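Local atomic coordinates of metallo-beta-lactamase (Serratia marcescens, PDB entry 5B1U), a protein that probably hydrolyses the beta-lactam ring of antibiotics with the help of bound zinc ions. Residues T91-A96 and K125-A130. Residues are numbered along the deposited sequence; the frame is centred on the assembly and turned at random.
Sequences TVLAGA and KVRAVA. With NA (sodium ion), chain J; SO4 (sulfate ion), chain T.
Val92 lies beside Val126 and Ala94 beside Ala128 in two parallel strands, 91-95 and 126-129, whose short axes approach to 4.5 Å with their directions 42° from each other. The pair illustrates how a beta-alpha-beta unit closes an edge of a sheet: helix 99-104 makes the crossover, and 126-129 ends the mixed sheet of the metallo-beta-lactamase fold. As parallel pairing requires, alternate residues of 91-95 bond to 126-129 and its neighbour Lys125. Val92 N donates to Lys125 O, and Val92 O accepts Arg127 N at 2.8 Å; Ala94 repeats this with Arg127 O and Val129 N. Val92 and Ala94 thus spend both backbone groups on the edge strand, whereas Thr91 and Leu93 bond to Lys66, Ile68 and Ser70, on and just past strand 65-69.

On the face bearing Thr91, Leu93 and Arg127, packing is by branch. Thr91 CG2, anti to the backbone N, meets Arg127 CG at 3.7 Å, while CD2 of Leu93 lies against Arg127 CB. Farther along, CG1 of Val129 fits against Leu93 CB and CD1, the two side chains crossing at about a right angle. The other face carries Val92, Ala94, Val126 and Ala128, with Val92 CB meeting Val126 CG2 at 4.2 Å; helix 99-104 touches Ala94, Val126 and Ala128, and helix 81-88 touches Val92.

Charge gathers at the start of the pair. A bend at chi2 (-76°) folds the Arg127 chain back, letting NH2 reach Val126 O from above the carbonyl plane. The guanidinium then presents its edge to a sulfate, probably from the crystallisation liquor, with the sulfur in its plane; NH1 and NH2 each donate to it, and Lys125 N adds a third bond. Thr91 OG1 and Gly89 O share a sodium ion. Toward the other end of the pair, one water joins the two segments, accepting from Ala96 N and donating to Val129 O at 2.7 Å.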
loop_
_atom_site.group_PDB
_atom_site.type_symbol
_atom_site.label_atom_id
_atom_site.label_comp_id
_atom_site.label_asym_id
_atom_site.label_seq_id
_atom_site.Cartn_x
_atom_site.Cartn_y
_atom_site.Cartn_z
ATOM N N THR A 91 -9.279 11.858 -6.754
ATOM C CA THR A 91 -8.174 11.707 -7.684
ATOM C C THR A 91 -7.283 10.585 -7.201
ATOM O O THR A 91 -7.002 10.478 -5.999
ATOM C CB THR A 91 -7.394 13.032 -7.745
ATOM O OG1 THR A 91 -8.293 14.043 -8.226
ATOM C CG2 THR A 91 -6.207 12.926 -8.660
ATOM N N VAL A 92 -6.859 9.736 -8.141
ATOM C CA VAL A 92 -5.968 8.604 -7.862
ATOM C C VAL A 92 -4.534 9.020 -8.161
ATOM O O VAL A 92 -4.252 9.505 -9.251
ATOM C CB VAL A 92 -6.354 7.395 -8.746
ATOM C CG1 VAL A 92 -5.438 6.212 -8.506
ATOM C CG2 VAL A 92 -7.813 7.010 -8.497
ATOM N N LEU A 93 -3.632 8.814 -7.192
ATOM C CA LEU A 93 -2.240 9.172 -7.362
ATOM C C LEU A 93 -1.392 7.941 -7.335
ATOM O O LEU A 93 -1.559 7.089 -6.450
ATOM C CB LEU A 93 -1.782 10.147 -6.264
ATOM C CG LEU A 93 -2.601 11.439 -6.159
ATOM C CD1 LEU A 93 -2.095 12.315 -5.036
ATOM C CD2 LEU A 93 -2.603 12.235 -7.459
ATOM N N ALA A 94 -0.402 7.897 -8.202
ATOM C CA ALA A 94 0.452 6.722 -8.342
ATOM C C ALA A 94 1.809 7.089 -8.877
ATOM O O ALA A 94 1.968 8.137 -9.482
ATOM C CB ALA A 94 -0.240 5.716 -9.270
ATOM N N GLY A 95 2.758 6.174 -8.756
ATOM C CA GLY A 95 4.045 6.344 -9.413
ATOM C C GLY A 95 3.872 6.425 -10.910
ATOM O O GLY A 95 3.035 5.743 -11.504
ATOM N N ALA A 96 4.764 7.165 -11.547
ATOM C CA ALA A 96 4.637 7.466 -12.950
ATOM C C ALA A 96 4.465 6.238 -13.798
ATOM O O ALA A 96 3.629 6.239 -14.707
ATOM C CB ALA A 96 5.834 8.269 -13.421
ATOM N N LYS A 125 -9.227 9.326 -13.550
ATOM C CA LYS A 125 -8.591 10.373 -12.730
ATOM C C LYS A 125 -7.283 9.946 -12.100
ATOM O O LYS A 125 -6.999 10.297 -10.946
ATOM C CB LYS A 125 -9.534 10.873 -11.637
ATOM C CG LYS A 125 -10.686 11.719 -12.116
ATOM C CD LYS A 125 -11.161 12.667 -10.999
ATOM C CE LYS A 125 -11.342 14.106 -11.476
ATOM N NZ LYS A 125 -10.601 15.069 -10.619
ATOM N N VAL A 126 -6.470 9.220 -12.869
ATOM C CA VAL A 126 -5.178 8.789 -12.394
ATOM C C VAL A 126 -4.111 9.825 -12.772
ATOM O O VAL A 126 -4.034 10.278 -13.919
ATOM C CB VAL A 126 -4.780 7.414 -12.947
ATOM C CG1 VAL A 126 -3.534 6.936 -12.242
ATOM C CG2 VAL A 126 -5.901 6.422 -12.783
ATOM N N ARG A 127 -3.321 10.215 -11.782
ATOM C CA ARG A 127 -2.256 11.199 -11.940
ATOM C C ARG A 127 -0.971 10.656 -11.330
ATOM O O ARG A 127 -0.977 9.913 -10.350
ATOM C CB ARG A 127 -2.635 12.521 -11.283
ATOM C CG ARG A 127 -4.015 13.022 -11.631
ATOM C CD ARG A 127 -4.064 13.612 -13.017
ATOM N NE ARG A 127 -5.423 14.054 -13.333
ATOM C CZ ARG A 127 -6.311 13.407 -14.093
ATOM N NH1 ARG A 127 -7.526 13.932 -14.295
ATOM N NH2 ARG A 127 -6.016 12.299 -14.705
ATOM N N ALA A 128 0.156 11.111 -11.833
ATOM C CA ALA A 128 1.466 10.708 -11.307
ATOM C C ALA A 128 1.939 11.583 -10.163
ATOM O O ALA A 128 1.721 12.785 -10.167
ATOM C CB ALA A 128 2.497 10.736 -12.403
ATOM N N VAL A 129 2.691 10.986 -9.260
ATOM C CA VAL A 129 3.481 11.729 -8.263
ATOM C C VAL A 129 4.935 11.282 -8.417
ATOM O O VAL A 129 5.198 10.134 -8.793
ATOM C CB VAL A 129 3.017 11.444 -6.823
ATOM C CG1 VAL A 129 1.622 11.995 -6.604
ATOM C CG2 VAL A 129 3.070 9.953 -6.523
ATOM N N ALA A 130 5.852 12.131 -7.986
ATOM C CA ALA A 130 7.283 11.851 -8.073
ATOM C C ALA A 130 7.807 11.395 -6.726
ATOM O O ALA A 130 7.190 11.640 -5.693
ATOM C CB ALA A 130 8.022 13.130 -8.494
HETATM NA NA NA J . -10.959 14.559 -7.631
HETATM S S SO4 T . -9.284 11.436 -16.543
HETATM O O1 SO4 T . -7.877 11.020 -16.588
HETATM O O2 SO4 T . -9.596 11.743 -17.986
HETATM O O3 SO4 T . -10.237 10.427 -16.037
HETATM O O4 SO4 T . -9.458 12.611 -15.721
HETATM O O HOH W 1 6.888 8.380 -9.915
#